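Local coordinates for protein LEOA (Escherichia coli, PDB 4AUR) that is a bacterial dynamin that probably binds and hydrolyses GTP and may have a role connected with the heat-labile toxin of enterotoxigenic strains, at residues E26-M31 and D280-R285; K337-Q342 and R352-D357; S426-A431 and Q547-N552; E458-A463 and A504-E509. All blocks are in the same frame, centred on the assembly; numbering follows the deposited sequence.

Contact 1 of 4, residues E26-M31 and D280-R285; sequences EMLGEM and DIVIQR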
loop_
_atom_site.group_PDB
_atom_site.type_symbol
_atom_site.label_atom_id
_atom_site.label_comp_id
_atom_site.label_asym_id
_atom_site.label_seq_id
_atom_site.Cartn_x
_atom_site.Cartn_y
_atom_site.Cartn_z
ATOM N N GLU A 26 -9.081 -14.952 -11.626
ATOM C CA GLU A 26 -7.987 -15.913 -11.648
ATOM C C GLU A 26 -6.865 -15.541 -10.663
ATOM O O GLU A 26 -6.224 -16.424 -10.105
ATOM C CB GLU A 26 -7.388 -16.019 -13.052
ATOM C CG GLU A 26 -8.282 -16.662 -14.094
ATOM C CD GLU A 26 -7.591 -16.822 -15.443
ATOM O OE1 GLU A 26 -6.772 -15.952 -15.829
ATOM O OE2 GLU A 26 -7.882 -17.833 -16.133
HETATM N N MSE A 27 -6.611 -14.247 -10.474
HETATM C CA MSE A 27 -5.528 -13.802 -9.609
HETATM C C MSE A 27 -5.930 -13.913 -8.173
HETATM O O MSE A 27 -5.133 -14.363 -7.372
HETATM C CB MSE A 27 -5.118 -12.387 -9.931
HETATM C CG MSE A 27 -4.531 -12.338 -11.320
HETATM SE SE MSE A 27 -2.766 -13.197 -11.428
HETATM C CE MSE A 27 -3.242 -15.042 -11.933
ATOM N N LEU A 28 -7.152 -13.529 -7.822
ATOM C CA LEU A 28 -7.661 -13.787 -6.467
ATOM C C LEU A 28 -7.575 -15.272 -6.137
ATOM O O LEU A 28 -7.106 -15.664 -5.074
ATOM C CB LEU A 28 -9.116 -13.335 -6.315
ATOM C CG LEU A 28 -9.398 -11.852 -6.539
ATOM C CD1 LEU A 28 -10.851 -11.549 -6.341
ATOM C CD2 LEU A 28 -8.583 -10.971 -5.609
ATOM N N GLY A 29 -8.025 -16.112 -7.056
ATOM C CA GLY A 29 -7.928 -17.552 -6.855
ATOM C C GLY A 29 -6.491 -17.884 -6.533
ATOM O O GLY A 29 -6.206 -18.675 -5.641
ATOM N N GLU A 30 -5.579 -17.239 -7.234
ATOM C CA GLU A 30 -4.184 -17.519 -7.046
ATOM C C GLU A 30 -3.674 -17.139 -5.653
ATOM O O GLU A 30 -2.717 -17.728 -5.191
ATOM C CB GLU A 30 -3.378 -16.824 -8.122
ATOM C CG GLU A 30 -1.931 -17.273 -8.208
ATOM C CD GLU A 30 -1.750 -18.679 -8.733
ATOM O OE1 GLU A 30 -2.391 -19.035 -9.754
ATOM O OE2 GLU A 30 -0.936 -19.406 -8.116
HETATM N N MSE A 31 -4.320 -16.192 -4.977
HETATM C CA MSE A 31 -3.926 -15.817 -3.622
HETATM C C MSE A 31 -4.861 -16.465 -2.623
HETATM O O MSE A 31 -4.965 -16.046 -1.473
HETATM C CB MSE A 31 -3.723 -14.301 -3.508
HETATM C CG MSE A 31 -4.906 -13.468 -3.920
HETATM SE SE MSE A 31 -4.466 -11.569 -4.257
HETATM C CE MSE A 31 -4.642 -11.127 -2.360
ATOM N N ASP A 280 -18.566 -5.255 -8.799
ATOM C CA ASP A 280 -18.347 -4.278 -7.730
ATOM C C ASP A 280 -17.613 -4.968 -6.607
ATOM O O ASP A 280 -16.739 -4.386 -6.005
ATOM C CB ASP A 280 -19.658 -3.638 -7.204
ATOM C CG ASP A 280 -20.280 -2.597 -8.188
ATOM O OD1 ASP A 280 -19.594 -2.095 -9.132
ATOM O OD2 ASP A 280 -21.493 -2.293 -8.015
ATOM N N ILE A 281 -17.969 -6.207 -6.320
ATOM C CA ILE A 281 -17.305 -6.952 -5.256
ATOM C C ILE A 281 -15.852 -7.262 -5.601
ATOM O O ILE A 281 -14.975 -7.116 -4.767
ATOM C CB ILE A 281 -18.058 -8.256 -4.903
ATOM C CG1 ILE A 281 -19.343 -7.936 -4.145
ATOM C CG2 ILE A 281 -17.221 -9.161 -4.024
ATOM C CD1 ILE A 281 -20.354 -9.076 -4.178
ATOM N N VAL A 282 -15.593 -7.689 -6.823
ATOM C CA VAL A 282 -14.236 -8.036 -7.208
ATOM C C VAL A 282 -13.333 -6.843 -7.221
ATOM O O VAL A 282 -12.246 -6.906 -6.710
ATOM C CB VAL A 282 -14.203 -8.711 -8.574
ATOM C CG1 VAL A 282 -12.826 -8.703 -9.150
ATOM C CG2 VAL A 282 -14.660 -10.145 -8.445
ATOM N N ILE A 283 -13.778 -5.741 -7.797
ATOM C CA ILE A 283 -12.973 -4.532 -7.809
ATOM C C ILE A 283 -12.772 -4.032 -6.393
ATOM O O ILE A 283 -11.719 -3.522 -6.069
ATOM C CB ILE A 283 -13.593 -3.453 -8.693
ATOM C CG1 ILE A 283 -13.557 -3.903 -10.153
ATOM C CG2 ILE A 283 -12.840 -2.145 -8.585
ATOM C CD1 ILE A 283 -14.150 -2.898 -11.110
ATOM N N GLN A 284 -13.753 -4.209 -5.536
ATOM C CA GLN A 284 -13.552 -3.874 -4.123
ATOM C C GLN A 284 -12.450 -4.689 -3.441
ATOM O O GLN A 284 -11.727 -4.173 -2.642
ATOM C CB GLN A 284 -14.832 -4.052 -3.316
ATOM C CG GLN A 284 -15.756 -2.846 -3.272
ATOM C CD GLN A 284 -16.954 -3.102 -2.350
ATOM O OE1 GLN A 284 -16.797 -3.623 -1.222
ATOM N NE2 GLN A 284 -18.162 -2.758 -2.831
ATOM N N ARG A 285 -12.344 -5.963 -3.744
ATOM C CA ARG A 285 -11.431 -6.826 -3.033
ATOM C C ARG A 285 -10.042 -6.561 -3.549
ATOM O O ARG A 285 -9.085 -6.773 -2.843
ATOM C CB ARG A 285 -11.844 -8.287 -3.211
ATOM C CG ARG A 285 -11.039 -9.317 -2.435
ATOM C CD ARG A 285 -11.162 -9.221 -0.919
ATOM N NE ARG A 285 -10.240 -10.149 -0.258
ATOM C CZ ARG A 285 -10.547 -11.376 0.182
ATOM N NH1 ARG A 285 -11.772 -11.870 0.062
ATOM N NH2 ARG A 285 -9.612 -12.136 0.765
#

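Contact 2 of 4, residues K337-Q342 and R352-D357; sequences KQLMSQ and RPFMDD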
loop_
_atom_site.group_PDB
_atom_site.type_symbol
_atom_site.label_atom_id
_atom_site.label_comp_id
_atom_site.label_asym_id
_atom_site.label_seq_id
_atom_site.Cartn_x
_atom_site.Cartn_y
_atom_site.Cartn_z
ATOM N N LYS A 337 57.160 0.429 29.415
ATOM C CA LYS A 337 58.458 0.894 28.929
ATOM C C LYS A 337 59.011 1.960 29.891
ATOM O O LYS A 337 60.222 1.991 30.183
ATOM C CB LYS A 337 58.355 1.445 27.496
ATOM C CG LYS A 337 59.511 2.359 27.083
ATOM C CD LYS A 337 59.269 3.120 25.768
ATOM C CE LYS A 337 60.189 4.346 25.637
ATOM N NZ LYS A 337 60.120 5.010 24.296
ATOM N N GLN A 338 58.102 2.817 30.370
ATOM C CA GLN A 338 58.449 3.927 31.227
ATOM C C GLN A 338 59.025 3.415 32.538
ATOM O O GLN A 338 60.149 3.767 32.891
ATOM C CB GLN A 338 57.231 4.823 31.458
ATOM C CG GLN A 338 57.347 5.811 32.621
ATOM C CD GLN A 338 58.529 6.770 32.500
ATOM O OE1 GLN A 338 59.321 6.916 33.441
ATOM N NE2 GLN A 338 58.655 7.428 31.341
ATOM N N LEU A 339 58.263 2.589 33.248
ATOM C CA LEU A 339 58.734 1.922 34.468
ATOM C C LEU A 339 60.059 1.170 34.276
ATOM O O LEU A 339 60.938 1.194 35.150
ATOM C CB LEU A 339 57.680 0.950 35.002
ATOM C CG LEU A 339 56.447 1.516 35.709
ATOM C CD1 LEU A 339 55.444 0.419 35.955
ATOM C CD2 LEU A 339 56.790 2.169 37.027
HETATM N N MSE A 340 60.229 0.517 33.135
HETATM C CA MSE A 340 61.470 -0.226 32.931
HETATM C C MSE A 340 62.655 0.731 32.761
HETATM O O MSE A 340 63.727 0.475 33.267
HETATM C CB MSE A 340 61.355 -1.269 31.795
HETATM C CG MSE A 340 60.480 -2.498 32.074
HETATM SE SE MSE A 340 61.039 -3.489 33.677
HETATM C CE MSE A 340 62.410 -4.641 32.842
ATOM N N SER A 341 62.487 1.844 32.071
ATOM C CA SER A 341 63.609 2.761 31.878
ATOM C C SER A 341 63.945 3.548 33.156
ATOM O O SER A 341 65.029 4.118 33.290
ATOM C CB SER A 341 63.304 3.734 30.749
ATOM O OG SER A 341 62.328 4.649 31.200
ATOM N N GLN A 342 63.004 3.592 34.083
ATOM C CA GLN A 342 63.256 4.173 35.368
ATOM C C GLN A 342 64.061 3.222 36.203
ATOM O O GLN A 342 64.835 3.644 37.059
ATOM C CB GLN A 342 61.955 4.451 36.096
ATOM C CG GLN A 342 61.299 5.746 35.707
ATOM C CD GLN A 342 60.168 6.062 36.645
ATOM O OE1 GLN A 342 60.335 6.065 37.866
ATOM N NE2 GLN A 342 58.999 6.318 36.083
ATOM N N ARG A 352 64.124 1.907 47.192
ATOM C CA ARG A 352 62.975 2.071 48.041
ATOM C C ARG A 352 62.146 3.212 47.517
ATOM O O ARG A 352 60.959 3.055 47.297
ATOM C CB ARG A 352 63.401 2.273 49.499
ATOM C CG ARG A 352 62.320 2.735 50.462
ATOM C CD ARG A 352 61.073 1.858 50.491
ATOM N NE ARG A 352 60.142 2.429 51.463
ATOM C CZ ARG A 352 60.113 2.158 52.771
ATOM N NH1 ARG A 352 60.944 1.277 53.316
ATOM N NH2 ARG A 352 59.225 2.770 53.541
ATOM N N PRO A 353 62.757 4.371 47.265
ATOM C CA PRO A 353 61.888 5.400 46.681
ATOM C C PRO A 353 61.113 4.882 45.490
ATOM O O PRO A 353 59.966 5.251 45.316
ATOM C CB PRO A 353 62.863 6.480 46.234
ATOM C CG PRO A 353 64.055 6.302 47.084
ATOM C CD PRO A 353 64.116 4.863 47.516
ATOM N N PHE A 354 61.737 4.035 44.681
ATOM C CA PHE A 354 61.122 3.531 43.475
ATOM C C PHE A 354 59.936 2.646 43.775
ATOM O O PHE A 354 58.889 2.853 43.220
ATOM C CB PHE A 354 62.115 2.768 42.622
ATOM C CG PHE A 354 61.489 2.096 41.425
ATOM C CD1 PHE A 354 61.117 2.836 40.320
ATOM C CD2 PHE A 354 61.272 0.723 41.412
ATOM C CE1 PHE A 354 60.555 2.230 39.220
ATOM C CE2 PHE A 354 60.689 0.113 40.316
ATOM C CZ PHE A 354 60.330 0.870 39.214
HETATM N N MSE A 355 60.103 1.676 44.664
HETATM C CA MSE A 355 59.025 0.790 45.053
HETATM C C MSE A 355 57.866 1.560 45.652
HETATM O O MSE A 355 56.700 1.244 45.401
HETATM C CB MSE A 355 59.546 -0.193 46.089
HETATM C CG MSE A 355 60.641 -1.102 45.560
HETATM SE SE MSE A 355 61.517 -2.211 46.967
HETATM C CE MSE A 355 60.097 -2.262 48.323
ATOM N N ASP A 356 58.165 2.560 46.475
ATOM C CA ASP A 356 57.110 3.324 47.155
ATOM C C ASP A 356 56.250 4.128 46.184
ATOM O O ASP A 356 55.021 4.264 46.348
ATOM C CB ASP A 356 57.710 4.333 48.135
ATOM C CG ASP A 356 57.736 3.851 49.564
ATOM O OD1 ASP A 356 56.937 2.991 49.973
ATOM O OD2 ASP A 356 58.584 4.395 50.302
ATOM N N ASP A 357 56.924 4.700 45.200
ATOM C CA ASP A 357 56.347 5.778 44.434
ATOM C C ASP A 357 55.814 5.284 43.124
ATOM O O ASP A 357 54.918 5.904 42.575
ATOM C CB ASP A 357 57.388 6.894 44.243
ATOM C CG ASP A 357 57.696 7.649 45.564
ATOM O OD1 ASP A 357 56.809 7.707 46.443
ATOM O OD2 ASP A 357 58.817 8.172 45.726
#

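Contact 3 of 4, residues S426-A431 and Q547-N552; sequences SKISPA and QAIRDN. With SO4 (sulfate ion), chain B.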
loop_
_atom_site.group_PDB
_atom_site.type_symbol
_atom_site.label_atom_id
_atom_site.label_comp_id
_atom_site.label_asym_id
_atom_site.label_seq_id
_atom_site.Cartn_x
_atom_site.Cartn_y
_atom_site.Cartn_z
ATOM N N SER A 426 -2.899 -21.431 10.666
ATOM C CA SER A 426 -1.486 -21.118 10.430
ATOM C C SER A 426 -1.364 -19.725 9.922
ATOM O O SER A 426 -0.392 -19.400 9.254
ATOM C CB SER A 426 -0.896 -22.053 9.396
ATOM O OG SER A 426 -1.069 -23.385 9.828
ATOM N N LYS A 427 -2.342 -18.894 10.253
ATOM C CA LYS A 427 -2.421 -17.600 9.671
ATOM C C LYS A 427 -1.297 -16.751 10.170
ATOM O O LYS A 427 -0.833 -16.919 11.297
ATOM C CB LYS A 427 -3.748 -16.926 9.979
ATOM C CG LYS A 427 -3.933 -16.492 11.421
ATOM C CD LYS A 427 -5.076 -15.505 11.587
ATOM C CE LYS A 427 -5.807 -15.768 12.876
ATOM N NZ LYS A 427 -6.479 -17.097 12.850
ATOM N N ILE A 428 -0.847 -15.868 9.290
ATOM C CA ILE A 428 0.097 -14.830 9.585
ATOM C C ILE A 428 -0.736 -13.568 9.784
ATOM O O ILE A 428 -1.751 -13.366 9.106
ATOM C CB ILE A 428 1.073 -14.646 8.392
ATOM C CG1 ILE A 428 1.864 -15.919 8.119
ATOM C CG2 ILE A 428 2.093 -13.539 8.627
ATOM C CD1 ILE A 428 2.812 -15.792 6.934
ATOM N N SER A 429 -0.312 -12.717 10.713
ATOM C CA SER A 429 -1.025 -11.477 11.006
ATOM C C SER A 429 -0.067 -10.422 11.557
ATOM O O SER A 429 1.063 -10.734 11.937
ATOM C CB SER A 429 -2.121 -11.764 12.026
ATOM O OG SER A 429 -1.586 -12.051 13.331
ATOM N N PRO A 430 -0.500 -9.170 11.623
ATOM C CA PRO A 430 0.374 -8.225 12.265
ATOM C C PRO A 430 0.846 -8.699 13.616
ATOM O O PRO A 430 2.011 -8.479 13.968
ATOM C CB PRO A 430 -0.488 -6.997 12.414
ATOM C CG PRO A 430 -1.373 -7.067 11.237
ATOM C CD PRO A 430 -1.647 -8.517 11.001
ATOM N N ALA A 431 -0.034 -9.370 14.361
ATOM C CA ALA A 431 0.329 -9.788 15.691
ATOM C C ALA A 431 1.272 -10.977 15.685
ATOM O O ALA A 431 2.030 -11.131 16.642
ATOM C CB ALA A 431 -0.896 -10.061 16.536
ATOM N N GLN A 547 11.593 -15.387 6.682
ATOM C CA GLN A 547 11.469 -15.894 5.342
ATOM C C GLN A 547 10.039 -16.070 4.943
ATOM O O GLN A 547 9.683 -15.819 3.811
ATOM C CB GLN A 547 12.181 -17.229 5.171
ATOM C CG GLN A 547 12.529 -17.503 3.712
ATOM C CD GLN A 547 13.546 -16.504 3.170
ATOM O OE1 GLN A 547 13.392 -15.984 2.069
ATOM N NE2 GLN A 547 14.588 -16.226 3.956
ATOM N N ALA A 548 9.209 -16.538 5.853
ATOM C CA ALA A 548 7.886 -16.962 5.453
ATOM C C ALA A 548 7.081 -15.808 4.840
ATOM O O ALA A 548 6.281 -16.036 3.906
ATOM C CB ALA A 548 7.148 -17.588 6.618
ATOM N N ILE A 549 7.271 -14.582 5.342
ATOM C CA ILE A 549 6.567 -13.442 4.738
ATOM C C ILE A 549 7.197 -13.055 3.432
ATOM O O ILE A 549 6.491 -12.656 2.516
ATOM C CB ILE A 549 6.501 -12.125 5.559
ATOM C CG1 ILE A 549 7.543 -12.084 6.654
ATOM C CG2 ILE A 549 5.097 -11.855 6.080
ATOM C CD1 ILE A 549 7.782 -10.687 7.168
ATOM N N ARG A 550 8.517 -13.109 3.366
ATOM C CA ARG A 550 9.207 -12.789 2.141
ATOM C C ARG A 550 8.708 -13.682 1.021
ATOM O O ARG A 550 8.422 -13.176 -0.059
ATOM C CB ARG A 550 10.693 -12.920 2.301
ATOM C CG ARG A 550 11.312 -11.861 3.180
ATOM C CD ARG A 550 12.794 -12.186 3.311
ATOM N NE ARG A 550 13.490 -11.498 4.399
ATOM C CZ ARG A 550 14.723 -11.817 4.820
ATOM N NH1 ARG A 550 15.402 -12.815 4.245
ATOM N NH2 ARG A 550 15.290 -11.132 5.815
ATOM N N ASP A 551 8.577 -14.982 1.278
ATOM C CA ASP A 551 7.996 -15.901 0.308
ATOM C C ASP A 551 6.628 -15.397 -0.140
ATOM O O ASP A 551 6.291 -15.442 -1.332
ATOM C CB ASP A 551 7.802 -17.311 0.882
ATOM C CG ASP A 551 9.126 -18.030 1.210
ATOM O OD1 ASP A 551 10.227 -17.457 0.965
ATOM O OD2 ASP A 551 9.061 -19.176 1.739
ATOM N N ASN A 552 5.831 -14.939 0.810
ATOM C CA ASN A 552 4.459 -14.545 0.532
ATOM C C ASN A 552 4.379 -13.222 -0.161
ATOM O O ASN A 552 3.582 -13.027 -1.071
ATOM C CB ASN A 552 3.631 -14.486 1.826
ATOM C CG ASN A 552 2.972 -15.808 2.147
ATOM O OD1 ASN A 552 1.990 -16.186 1.521
ATOM N ND2 ASN A 552 3.528 -16.529 3.105
HETATM S S SO4 B . -9.840 -17.519 10.896
HETATM O O1 SO4 B . -8.992 -16.683 10.055
HETATM O O2 SO4 B . -10.362 -18.565 9.983
HETATM O O3 SO4 B . -10.897 -16.868 11.681
HETATM O O4 SO4 B . -8.861 -18.035 11.851
#

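Contact 4 of 4, residues E458-A463 and A504-E509; sequences EATKLA and AKIIKE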
loop_
_atom_site.group_PDB
_atom_site.type_symbol
_atom_site.label_atom_id
_atom_site.label_comp_id
_atom_site.label_asym_id
_atom_site.label_seq_id
_atom_site.Cartn_x
_atom_site.Cartn_y
_atom_site.Cartn_z
ATOM N N GLU A 458 46.226 -10.454 44.950
ATOM C CA GLU A 458 47.190 -10.641 46.017
ATOM C C GLU A 458 48.433 -9.890 45.577
ATOM O O GLU A 458 48.775 -9.931 44.413
ATOM C CB GLU A 458 47.498 -12.132 46.223
ATOM C CG GLU A 458 46.270 -13.030 46.461
ATOM C CD GLU A 458 45.857 -13.177 47.931
ATOM O OE1 GLU A 458 46.639 -12.808 48.847
ATOM O OE2 GLU A 458 44.736 -13.686 48.175
ATOM N N ALA A 459 49.080 -9.187 46.503
ATOM C CA ALA A 459 50.411 -8.631 46.270
ATOM C C ALA A 459 51.523 -9.684 46.282
ATOM O O ALA A 459 51.361 -10.778 46.803
ATOM C CB ALA A 459 50.719 -7.586 47.320
ATOM N N THR A 460 52.674 -9.311 45.745
ATOM C CA THR A 460 53.836 -10.185 45.687
ATOM C C THR A 460 54.800 -9.911 46.837
ATOM O O THR A 460 55.319 -8.807 46.952
ATOM C CB THR A 460 54.573 -9.972 44.358
ATOM O OG1 THR A 460 53.661 -10.236 43.285
ATOM C CG2 THR A 460 55.805 -10.874 44.252
ATOM N N LYS A 461 55.023 -10.918 47.686
ATOM C CA LYS A 461 55.966 -10.808 48.803
ATOM C C LYS A 461 57.362 -10.720 48.251
ATOM O O LYS A 461 57.674 -11.380 47.267
ATOM C CB LYS A 461 55.886 -12.020 49.719
ATOM C CG LYS A 461 54.785 -11.930 50.759
ATOM C CD LYS A 461 54.388 -13.307 51.276
ATOM C CE LYS A 461 53.018 -13.284 51.944
ATOM N NZ LYS A 461 52.363 -14.625 51.935
ATOM N N LEU A 462 58.198 -9.901 48.875
ATOM C CA LEU A 462 59.582 -9.763 48.447
ATOM C C LEU A 462 60.418 -10.840 49.098
ATOM O O LEU A 462 60.160 -11.236 50.237
ATOM C CB LEU A 462 60.147 -8.393 48.828
ATOM C CG LEU A 462 60.271 -7.374 47.704
ATOM C CD1 LEU A 462 61.106 -6.203 48.186
ATOM C CD2 LEU A 462 60.877 -7.971 46.437
ATOM N N ALA A 463 61.434 -11.304 48.382
ATOM C CA ALA A 463 62.353 -12.281 48.944
ATOM C C ALA A 463 63.045 -11.670 50.161
ATOM O O ALA A 463 63.320 -10.465 50.175
ATOM C CB ALA A 463 63.377 -12.701 47.905
ATOM N N ALA A 504 61.717 -6.235 37.852
ATOM C CA ALA A 504 61.250 -6.471 36.491
ATOM C C ALA A 504 60.199 -7.574 36.420
ATOM O O ALA A 504 59.185 -7.406 35.804
ATOM C CB ALA A 504 62.419 -6.817 35.597
ATOM N N LYS A 505 60.443 -8.699 37.072
ATOM C CA LYS A 505 59.529 -9.822 36.972
ATOM C C LYS A 505 58.209 -9.341 37.541
ATOM O O LYS A 505 57.153 -9.603 36.987
ATOM C CB LYS A 505 60.053 -11.052 37.746
ATOM C CG LYS A 505 60.023 -12.375 36.972
ATOM C CD LYS A 505 61.275 -12.555 36.088
ATOM C CE LYS A 505 61.076 -13.487 34.873
ATOM N NZ LYS A 505 61.159 -14.947 35.182
ATOM N N ILE A 506 58.281 -8.602 38.640
ATOM C CA ILE A 506 57.087 -8.008 39.245
ATOM C C ILE A 506 56.379 -6.997 38.319
ATOM O O ILE A 506 55.164 -6.982 38.216
ATOM C CB ILE A 506 57.443 -7.335 40.582
ATOM C CG1 ILE A 506 57.787 -8.429 41.612
ATOM C CG2 ILE A 506 56.295 -6.454 41.061
ATOM C CD1 ILE A 506 58.324 -7.956 42.953
ATOM N N ILE A 507 57.158 -6.151 37.661
ATOM C CA ILE A 507 56.625 -5.121 36.796
ATOM C C ILE A 507 55.954 -5.722 35.571
ATOM O O ILE A 507 54.863 -5.323 35.198
ATOM C CB ILE A 507 57.746 -4.161 36.388
ATOM C CG1 ILE A 507 58.000 -3.189 37.532
ATOM C CG2 ILE A 507 57.373 -3.389 35.142
ATOM C CD1 ILE A 507 59.212 -2.315 37.354
ATOM N N LYS A 508 56.617 -6.689 34.956
ATOM C CA LYS A 508 56.143 -7.285 33.733
ATOM C C LYS A 508 54.910 -8.124 33.944
ATOM O O LYS A 508 54.004 -8.075 33.147
ATOM C CB LYS A 508 57.228 -8.157 33.116
ATOM C CG LYS A 508 58.348 -7.356 32.492
ATOM C CD LYS A 508 59.420 -8.226 31.849
ATOM C CE LYS A 508 60.248 -7.371 30.886
ATOM N NZ LYS A 508 61.645 -7.849 30.670
ATOM N N GLU A 509 54.871 -8.907 35.006
ATOM C CA GLU A 509 53.831 -9.915 35.141
ATOM C C GLU A 509 52.441 -9.384 34.789
ATOM O O GLU A 509 51.794 -9.920 33.895
ATOM C CB GLU A 509 53.855 -10.546 36.535
ATOM C CG GLU A 509 52.626 -11.371 36.919
ATOM C CD GLU A 509 52.834 -12.201 38.195
ATOM O OE1 GLU A 509 53.544 -11.732 39.136
ATOM O OE2 GLU A 509 52.277 -13.329 38.257
#

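Contact 1 of 4, residues E26-M31 and D280-R285
Packing between the last turn of helix 3-30 and the start of the long helix 275-343 brings Leu28 against Val282 and Arg285, and illustrates how one branched side chain can serve two residues of a neighbouring helix. The axes run in broadly the same direction, and the closest backbone approach is 8.6 Å between Leu28 CA and Arg285 CA. Leu28 aims at the other helix and divides its two methyls: CD1, at the end of an extended chain (chi2 -179°), lies 4.5 Å from Val282 CG1, while CD2 sits 4.3 Å from Arg285 CG. Val282 and Arg285 are three apart, so they lie on one side of their helix. The two helices flank the GTPase fold in sequence, and their meeting is consistent with the neck of dynamins, where helices from before and after the GTPase domain come together. Arg285 lends its aliphatic root to this apolar contact; CG leaves opposite the backbone N (chi1 -176°), and beyond the bend at chi2 NE donates to Ser417 O. Leu28 is buried further by Ile33 and Ile35 of the following loop. On another flank of helix 3-30, selenomethionine Met27 touches Gln562 and Leu563 of helix 547-567.

Contact 2 of 4, residues K337-Q342 and R352-D357
Two helices separated by a short connection, 275-343 and 351-359, run here in broadly opposing directions, with Gln342 CA and Phe354 CA 8.4 Å apart. The case shows how an aromatic ring can bridge two such helices: no hydrogen bond joins 337-342 to 352-357, although Gln342 NE2 reaches Glu358 OE2 just beyond, on helix 351-359. Phe354 extends across with the CE1-CZ end of its ring leading. Gln342 meets the ring at its edge, OE1 lying near the ring plane and 4.1 Å from Phe354 CE1, with the amide turned almost perpendicular to the ring (85°). From one turn earlier, Leu339 contributes its CD2 methyl, 4.4 Å from Phe354 CE1, and its carbonyl O, 4.1 Å from Phe354 CZ. Gln342 NE2 also donates to Gln338 OE1 at 2.7 Å, in the carbonyl plane on a lone pair, so two partners help fix the amide's rotation. Within 352-357, Arg352 NE forms a salt bridge with Asp356 OD2. The arrangement is a helical hairpin of the dynamin-like helical domain, far from the chain centre, in which long helix 275-343 turns back into short helix 351-359; helix 489-518 packs against it, its Ile507 touching Phe354.

Contact 3 of 4, residues S426-A431 and Q547-N552
Apolar contact comes first: Ile428, in the loop leading into helix 430-447, points at the first turns of helix 547-567, where its CG2 methyl lies 4.3 Å from Ile549 CG2. This loop thus packs on the start of a later helix within the dynamin-like helical domain. The two branches of the isoleucine divide the work, for the extended CG1 arm carries CD1 to 4.0 Å from Asn552 ND2. Ile428 and Asn552 approach from opposite directions. Leu433 touches both Ile428 and Ile549, while Phe299 and Val300 of helix 275-343 also pack on Ile549.

Hydrogen bonding is kept within each side. Asn552 ND2 donates back to Ala548 O at 2.9 Å, with an N-H...O angle of 153°, from a position tilted 32° out of the carbonyl plane; the same oxygen accepts a weak bond from Asn552 N. In the loop, Ser429 is the N-cap of helix 430-447. Its side chain caps a backbone N a little further on, and Thr432 OG1 bonds to Ser429 N, the reciprocal pattern of a capping box. Glu412 OE2 joins in, bonded to Ser429 OG and Ala431 N.

Charge is met on the other side of the loop, where Lys427 NZ donates to Gly424 O and, at 2.7 Å, to O4 of a sulfate ion, probably from the crystallisation liquor, that Gly424 N also binds.

Between these two segments, then, the contact is van der Waals: methyl on methyl, and methyl on an amide whose N-H is already used within its own helix, while the lysine finds its partners well away from the interface.

Contact 4 of 4, residues E458-A463 and A504-E509
Thr460 and Ile506 lie side by side, their chains pointing opposite ways, the threonine methyl alongside the end of the isoleucine. Thr460 CG2 is 4.1 Å from Ile506 CD1 and equally near Ile506 CG1, so it rests against the last bond of that chain. In Thr460, chi1 of -58° sets OG1 beside the backbone N and so puts CG2 across from that N, against Ile506. OG1 is left on the side of Glu509, 4.4 Å from Glu509 OE1, with no hydrogen bond between them. Leu462 comes in from another direction, its CD2 reaching 4.3 Å from Ile506 CD1 although its CB does not aim at the helix. The extended backbone at 458-463 belongs to the loop between helices 430-447 and 464-467, and it passes along the outside of helix 489-518 in the dynamin-like helical domain, an example of a non-helical linker laid on a bundle. Alternation along this extended chain sends Lys461 away from the helix between its two neighbours that touch it. The backbone of Thr460 is hydrogen-bonded to Val366, and the side chain of Leu462 also touches Val366 and selenomethionine Met355. On the helix, Ile506 and Glu509 are three residues apart and share the flank that meets the loop.

In none of the four does a hydrogen bond run between the two segments, yet burial and elements differ. Contacts 1 and 2 are buried and share helix 275-343, which spans the roughly 85 Å between their centres; contact 3 is partly buried, and contact 4 lies at the surface. Contact 1 is aliphatic, contact 2 adds an aromatic ring and an amide, contact 3 sets an isoleucine against a helix-bound asparagine, and contact 4 mixes methyls with a hydroxyl and a carboxylate. Contacts 2 and 4 touch directly, for helix 489-518 is shared: Met340 and Phe354 of contact 2 pack on its Ala504 and Ile507, while Ile506 meets loop 458-463. Contacts 1 and 3 sit about 20 Å apart between centres.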